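Local coordinates for Phosphoglucomutase/phosphomannomutase family protein (Burkholderia thailandensis, PDB 3UW2) that probably moves a phosphate group between positions of a hexose sugar phosphate, as a metal-dependent member of the phosphohexose mutase family, at residues V103-S115 and E173-I185. Sequence-based numbering, arbitrary orientation.
Sequences VGYFAASVPLALS and EQYDVADQYVERI
Phe106 and Tyr181 form a T-shaped pair where helix 103-107 meets helix 178-185 nearly at right angles. Tyr181 turns its CD1 edge to one face of Phe106, the ring planes 79° apart, while Val110 CG2 lies over the opposite face. With its CG trans to the backbone nitrogen (chi1 169°), Phe106 reaches across to the Tyr181 backbone and brings CE1 near Arg184 CG. Val103 CG2 sits over the centre of the Tyr181 ring, 3.8 Å from its centroid, a CH-pi contact; Ile185 CD1 packs on the other face, and the buried OH hydrogen-bonds Asp363 OD2. Compact, branched Val103 and Val177 pass each other in opposite directions, CG1 to CG1 at 3.4 Å, tighter than normal carbon contact.

Further along, the flat Tyr175 ring offers leucine methyls a broad surface: Leu114 CD2 makes a CH-pi contact over its face, and Leu112 CD2 touches CE2 at 3.9 Å.

Polar groups tie down the outer margin. Extended Glu173 accepts a nearly straight bond from Ser115 N to OE2, 3.1 Å long, through the syn lone pair. Weaker bonds run from Ala113 N, centre of an inverse gamma turn, to Tyr175 OH and from the long-reaching amide of Gln180, through NE2, to Pro111 O.

Asp176 caps helix 178-185 by accepting from Ala178 N. Strand 172-174 pairs in parallel with strand 92-98 in the mixed sheet, consistent with the alpha/beta architecture of phosphohexose mutases.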
loop_
_atom_site.group_PDB
_atom_site.type_symbol
_atom_site.label_atom_id
_atom_site.label_comp_id
_atom_site.label_asym_id
_atom_site.label_seq_id
_atom_site.Cartn_x
_atom_site.Cartn_y
_atom_site.Cartn_z
ATOM N N VAL A 103 -10.065 1.754 -6.070
ATOM C CA VAL A 103 -11.425 1.815 -6.694
ATOM C C VAL A 103 -11.773 0.465 -7.399
ATOM O O VAL A 103 -12.920 0.014 -7.393
ATOM C CB VAL A 103 -11.576 3.054 -7.661
ATOM C CG1 VAL A 103 -12.974 3.073 -8.341
ATOM C CG2 VAL A 103 -11.390 4.319 -6.822
ATOM N N GLY A 104 -10.790 -0.158 -8.039
ATOM C CA GLY A 104 -10.938 -1.527 -8.566
ATOM C C GLY A 104 -11.253 -2.497 -7.386
ATOM O O GLY A 104 -12.197 -3.327 -7.491
ATOM N N TYR A 105 -10.568 -2.347 -6.242
ATOM C CA TYR A 105 -10.873 -3.182 -5.055
ATOM C C TYR A 105 -12.317 -2.934 -4.619
ATOM O O TYR A 105 -13.058 -3.858 -4.271
ATOM C CB TYR A 105 -9.974 -2.848 -3.860
ATOM C CG TYR A 105 -8.504 -3.119 -4.060
ATOM C CD1 TYR A 105 -8.014 -4.010 -5.047
ATOM C CD2 TYR A 105 -7.569 -2.469 -3.235
ATOM C CE1 TYR A 105 -6.583 -4.246 -5.158
ATOM C CE2 TYR A 105 -6.223 -2.731 -3.328
ATOM C CZ TYR A 105 -5.720 -3.595 -4.292
ATOM O OH TYR A 105 -4.279 -3.733 -4.347
ATOM N N PHE A 106 -12.729 -1.667 -4.687
ATOM C CA PHE A 106 -14.059 -1.316 -4.213
ATOM C C PHE A 106 -15.088 -1.981 -5.161
ATOM O O PHE A 106 -16.140 -2.500 -4.693
ATOM C CB PHE A 106 -14.215 0.204 -4.190
ATOM C CG PHE A 106 -15.665 0.679 -3.958
ATOM C CD1 PHE A 106 -16.203 0.717 -2.679
ATOM C CD2 PHE A 106 -16.462 1.093 -5.015
ATOM C CE1 PHE A 106 -17.491 1.188 -2.451
ATOM C CE2 PHE A 106 -17.815 1.523 -4.796
ATOM C CZ PHE A 106 -18.310 1.579 -3.527
ATOM N N ALA A 107 -14.819 -1.948 -6.481
ATOM C CA ALA A 107 -15.737 -2.616 -7.447
ATOM C C ALA A 107 -15.836 -4.147 -7.153
ATOM O O ALA A 107 -16.832 -4.740 -7.388
ATOM C CB ALA A 107 -15.275 -2.377 -8.911
ATOM N N ALA A 108 -14.775 -4.748 -6.606
ATOM C CA ALA A 108 -14.758 -6.164 -6.306
ATOM C C ALA A 108 -15.345 -6.399 -4.879
ATOM O O ALA A 108 -15.434 -7.542 -4.407
ATOM C CB ALA A 108 -13.318 -6.703 -6.437
ATOM N N SER A 109 -15.899 -5.343 -4.269
ATOM C CA SER A 109 -16.413 -5.446 -2.885
ATOM C C SER A 109 -17.908 -5.229 -2.765
ATOM O O SER A 109 -18.477 -5.527 -1.698
ATOM C CB SER A 109 -15.720 -4.432 -1.967
ATOM O OG SER A 109 -14.313 -4.740 -1.941
ATOM N N VAL A 110 -18.500 -4.620 -3.776
ATOM C CA VAL A 110 -19.922 -4.213 -3.657
ATOM C C VAL A 110 -20.749 -4.630 -4.854
ATOM O O VAL A 110 -20.225 -4.857 -5.941
ATOM C CB VAL A 110 -20.116 -2.675 -3.461
ATOM C CG1 VAL A 110 -19.278 -2.156 -2.251
ATOM C CG2 VAL A 110 -19.807 -1.908 -4.766
ATOM N N PRO A 111 -22.076 -4.700 -4.668
ATOM C CA PRO A 111 -22.978 -5.040 -5.789
ATOM C C PRO A 111 -22.830 -3.972 -6.879
ATOM O O PRO A 111 -22.631 -2.798 -6.558
ATOM C CB PRO A 111 -24.375 -4.973 -5.169
ATOM C CG PRO A 111 -24.151 -5.143 -3.691
ATOM C CD PRO A 111 -22.754 -4.658 -3.357
ATOM N N LEU A 112 -22.859 -4.378 -8.145
ATOM C CA LEU A 112 -22.600 -3.457 -9.246
ATOM C C LEU A 112 -23.876 -3.372 -9.991
ATOM O O LEU A 112 -24.419 -4.415 -10.371
ATOM C CB LEU A 112 -21.552 -4.047 -10.197
ATOM C CG LEU A 112 -20.214 -4.203 -9.479
ATOM C CD1 LEU A 112 -19.174 -4.935 -10.319
ATOM C CD2 LEU A 112 -19.709 -2.825 -9.056
ATOM N N ALA A 113 -24.321 -2.151 -10.271
ATOM C CA ALA A 113 -25.631 -1.951 -10.945
ATOM C C ALA A 113 -25.434 -2.021 -12.450
ATOM O O ALA A 113 -25.618 -1.027 -13.135
ATOM C CB ALA A 113 -26.231 -0.619 -10.540
ATOM N N LEU A 114 -25.018 -3.188 -12.937
ATOM C CA LEU A 114 -24.824 -3.453 -14.367
ATOM C C LEU A 114 -26.135 -3.412 -15.203
ATOM O O LEU A 114 -27.214 -3.571 -14.666
ATOM C CB LEU A 114 -24.135 -4.801 -14.551
ATOM C CG LEU A 114 -22.794 -5.022 -13.844
ATOM C CD1 LEU A 114 -22.289 -6.394 -14.222
ATOM C CD2 LEU A 114 -21.736 -3.913 -14.070
ATOM N N SER A 115 -26.029 -3.206 -16.519
ATOM C CA SER A 115 -27.213 -2.939 -17.328
ATOM C C SER A 115 -28.082 -4.185 -17.447
ATOM O O SER A 115 -29.295 -4.087 -17.604
ATOM C CB SER A 115 -26.826 -2.365 -18.692
ATOM O OG SER A 115 -26.384 -3.392 -19.562
ATOM N N GLU A 173 -18.199 -5.872 -20.496
ATOM C CA GLU A 173 -19.071 -4.728 -20.266
ATOM C C GLU A 173 -18.237 -3.665 -19.609
ATOM O O GLU A 173 -17.438 -3.974 -18.743
ATOM C CB GLU A 173 -20.176 -5.097 -19.276
ATOM C CG GLU A 173 -21.140 -3.936 -19.003
ATOM C CD GLU A 173 -22.376 -4.347 -18.197
ATOM O OE1 GLU A 173 -22.517 -5.550 -17.857
ATOM O OE2 GLU A 173 -23.230 -3.453 -17.932
ATOM N N GLN A 174 -18.449 -2.412 -19.998
ATOM C CA GLN A 174 -17.841 -1.251 -19.303
ATOM C C GLN A 174 -18.781 -0.667 -18.262
ATOM O O GLN A 174 -19.988 -0.588 -18.485
ATOM C CB GLN A 174 -17.383 -0.204 -20.320
ATOM C CG GLN A 174 -16.162 -0.717 -21.109
ATOM C CD GLN A 174 -15.767 0.255 -22.211
ATOM O OE1 GLN A 174 -16.581 1.033 -22.637
ATOM N NE2 GLN A 174 -14.539 0.163 -22.706
ATOM N N TYR A 175 -18.237 -0.338 -17.089
ATOM C CA TYR A 175 -19.057 0.125 -15.998
ATOM C C TYR A 175 -18.326 1.200 -15.222
ATOM O O TYR A 175 -17.172 1.004 -14.805
ATOM C CB TYR A 175 -19.433 -1.037 -15.042
ATOM C CG TYR A 175 -20.340 -0.578 -13.931
ATOM C CD1 TYR A 175 -21.692 -0.243 -14.190
ATOM C CD2 TYR A 175 -19.845 -0.405 -12.619
ATOM C CE1 TYR A 175 -22.524 0.209 -13.160
ATOM C CE2 TYR A 175 -20.667 0.035 -11.581
ATOM C CZ TYR A 175 -22.009 0.344 -11.852
ATOM O OH TYR A 175 -22.832 0.786 -10.838
ATOM N N ASP A 176 -18.981 2.346 -15.039
ATOM C CA ASP A 176 -18.334 3.389 -14.262
ATOM C C ASP A 176 -18.819 3.304 -12.813
ATOM O O ASP A 176 -19.966 3.551 -12.508
ATOM C CB ASP A 176 -18.537 4.791 -14.899
ATOM C CG ASP A 176 -17.722 5.916 -14.183
ATOM O OD1 ASP A 176 -17.034 5.728 -13.181
ATOM O OD2 ASP A 176 -17.795 7.037 -14.650
ATOM N N VAL A 177 -17.895 2.998 -11.931
ATOM C CA VAL A 177 -18.143 2.787 -10.490
ATOM C C VAL A 177 -17.751 4.048 -9.624
ATOM O O VAL A 177 -17.920 4.071 -8.378
ATOM C CB VAL A 177 -17.336 1.548 -10.031
ATOM C CG1 VAL A 177 -15.891 1.924 -9.754
ATOM C CG2 VAL A 177 -17.941 0.951 -8.767
ATOM N N ALA A 178 -17.325 5.124 -10.284
ATOM C CA ALA A 178 -16.878 6.324 -9.540
ATOM C C ALA A 178 -17.957 6.986 -8.682
ATOM O O ALA A 178 -17.703 7.370 -7.537
ATOM C CB ALA A 178 -16.269 7.347 -10.514
ATOM N N ASP A 179 -19.152 7.128 -9.227
ATOM C CA ASP A 179 -20.227 7.776 -8.496
ATOM C C ASP A 179 -20.578 6.942 -7.260
ATOM O O ASP A 179 -20.773 7.528 -6.197
ATOM C CB ASP A 179 -21.509 7.883 -9.336
ATOM C CG ASP A 179 -21.408 8.914 -10.439
ATOM O OD1 ASP A 179 -20.428 9.687 -10.505
ATOM O OD2 ASP A 179 -22.337 8.931 -11.265
ATOM N N GLN A 180 -20.713 5.610 -7.404
ATOM C CA GLN A 180 -20.991 4.766 -6.214
ATOM C C GLN A 180 -19.866 4.953 -5.177
ATOM O O GLN A 180 -20.101 5.037 -3.986
ATOM C CB GLN A 180 -21.002 3.280 -6.516
ATOM C CG GLN A 180 -22.246 2.783 -7.162
ATOM C CD GLN A 180 -22.168 1.308 -7.429
ATOM O OE1 GLN A 180 -22.177 0.868 -8.581
ATOM N NE2 GLN A 180 -22.131 0.528 -6.371
ATOM N N TYR A 181 -18.644 4.973 -5.647
ATOM C CA TYR A 181 -17.505 5.127 -4.697
ATOM C C TYR A 181 -17.567 6.465 -3.910
ATOM O O TYR A 181 -17.544 6.514 -2.668
ATOM C CB TYR A 181 -16.248 5.046 -5.496
ATOM C CG TYR A 181 -14.952 5.187 -4.672
ATOM C CD1 TYR A 181 -14.423 4.108 -3.956
ATOM C CD2 TYR A 181 -14.254 6.377 -4.690
ATOM C CE1 TYR A 181 -13.191 4.275 -3.233
ATOM C CE2 TYR A 181 -13.080 6.560 -3.984
ATOM C CZ TYR A 181 -12.537 5.486 -3.261
ATOM O OH TYR A 181 -11.312 5.666 -2.575
ATOM N N VAL A 182 -17.627 7.565 -4.640
ATOM C CA VAL A 182 -17.679 8.875 -4.003
ATOM C C VAL A 182 -18.870 8.971 -3.062
ATOM O O VAL A 182 -18.708 9.413 -1.913
ATOM C CB VAL A 182 -17.705 10.027 -5.037
ATOM C CG1 VAL A 182 -17.838 11.396 -4.331
ATOM C CG2 VAL A 182 -16.409 9.964 -5.899
ATOM N N GLU A 183 -20.047 8.537 -3.520
ATOM C CA GLU A 183 -21.253 8.646 -2.700
ATOM C C GLU A 183 -21.162 7.778 -1.476
ATOM O O GLU A 183 -21.780 8.083 -0.426
ATOM C CB GLU A 183 -22.504 8.260 -3.494
ATOM C CG GLU A 183 -22.809 9.316 -4.537
ATOM C CD GLU A 183 -23.696 8.787 -5.658
ATOM O OE1 GLU A 183 -24.746 8.162 -5.354
ATOM O OE2 GLU A 183 -23.352 9.008 -6.844
ATOM N N ARG A 184 -20.388 6.695 -1.603
ATOM C CA ARG A 184 -20.303 5.777 -0.474
ATOM C C ARG A 184 -19.446 6.435 0.608
ATOM O O ARG A 184 -19.772 6.341 1.796
ATOM C CB ARG A 184 -19.825 4.373 -0.905
ATOM C CG ARG A 184 -19.314 3.492 0.219
ATOM C CD ARG A 184 -20.404 3.067 1.224
ATOM N NE ARG A 184 -19.848 2.162 2.233
ATOM C CZ ARG A 184 -19.157 2.569 3.308
ATOM N NH1 ARG A 184 -18.931 3.874 3.543
ATOM N NH2 ARG A 184 -18.666 1.675 4.151
ATOM N N ILE A 185 -18.364 7.106 0.231
ATOM C CA ILE A 185 -17.526 7.777 1.204
ATOM C C ILE A 185 -18.181 9.057 1.830
ATOM O O ILE A 185 -18.174 9.269 3.079
ATOM C CB ILE A 185 -16.134 8.094 0.611
ATOM C CG1 ILE A 185 -15.367 6.752 0.300
ATOM C CG2 ILE A 185 -15.380 8.948 1.619
ATOM C CD1 ILE A 185 -14.093 6.949 -0.526
#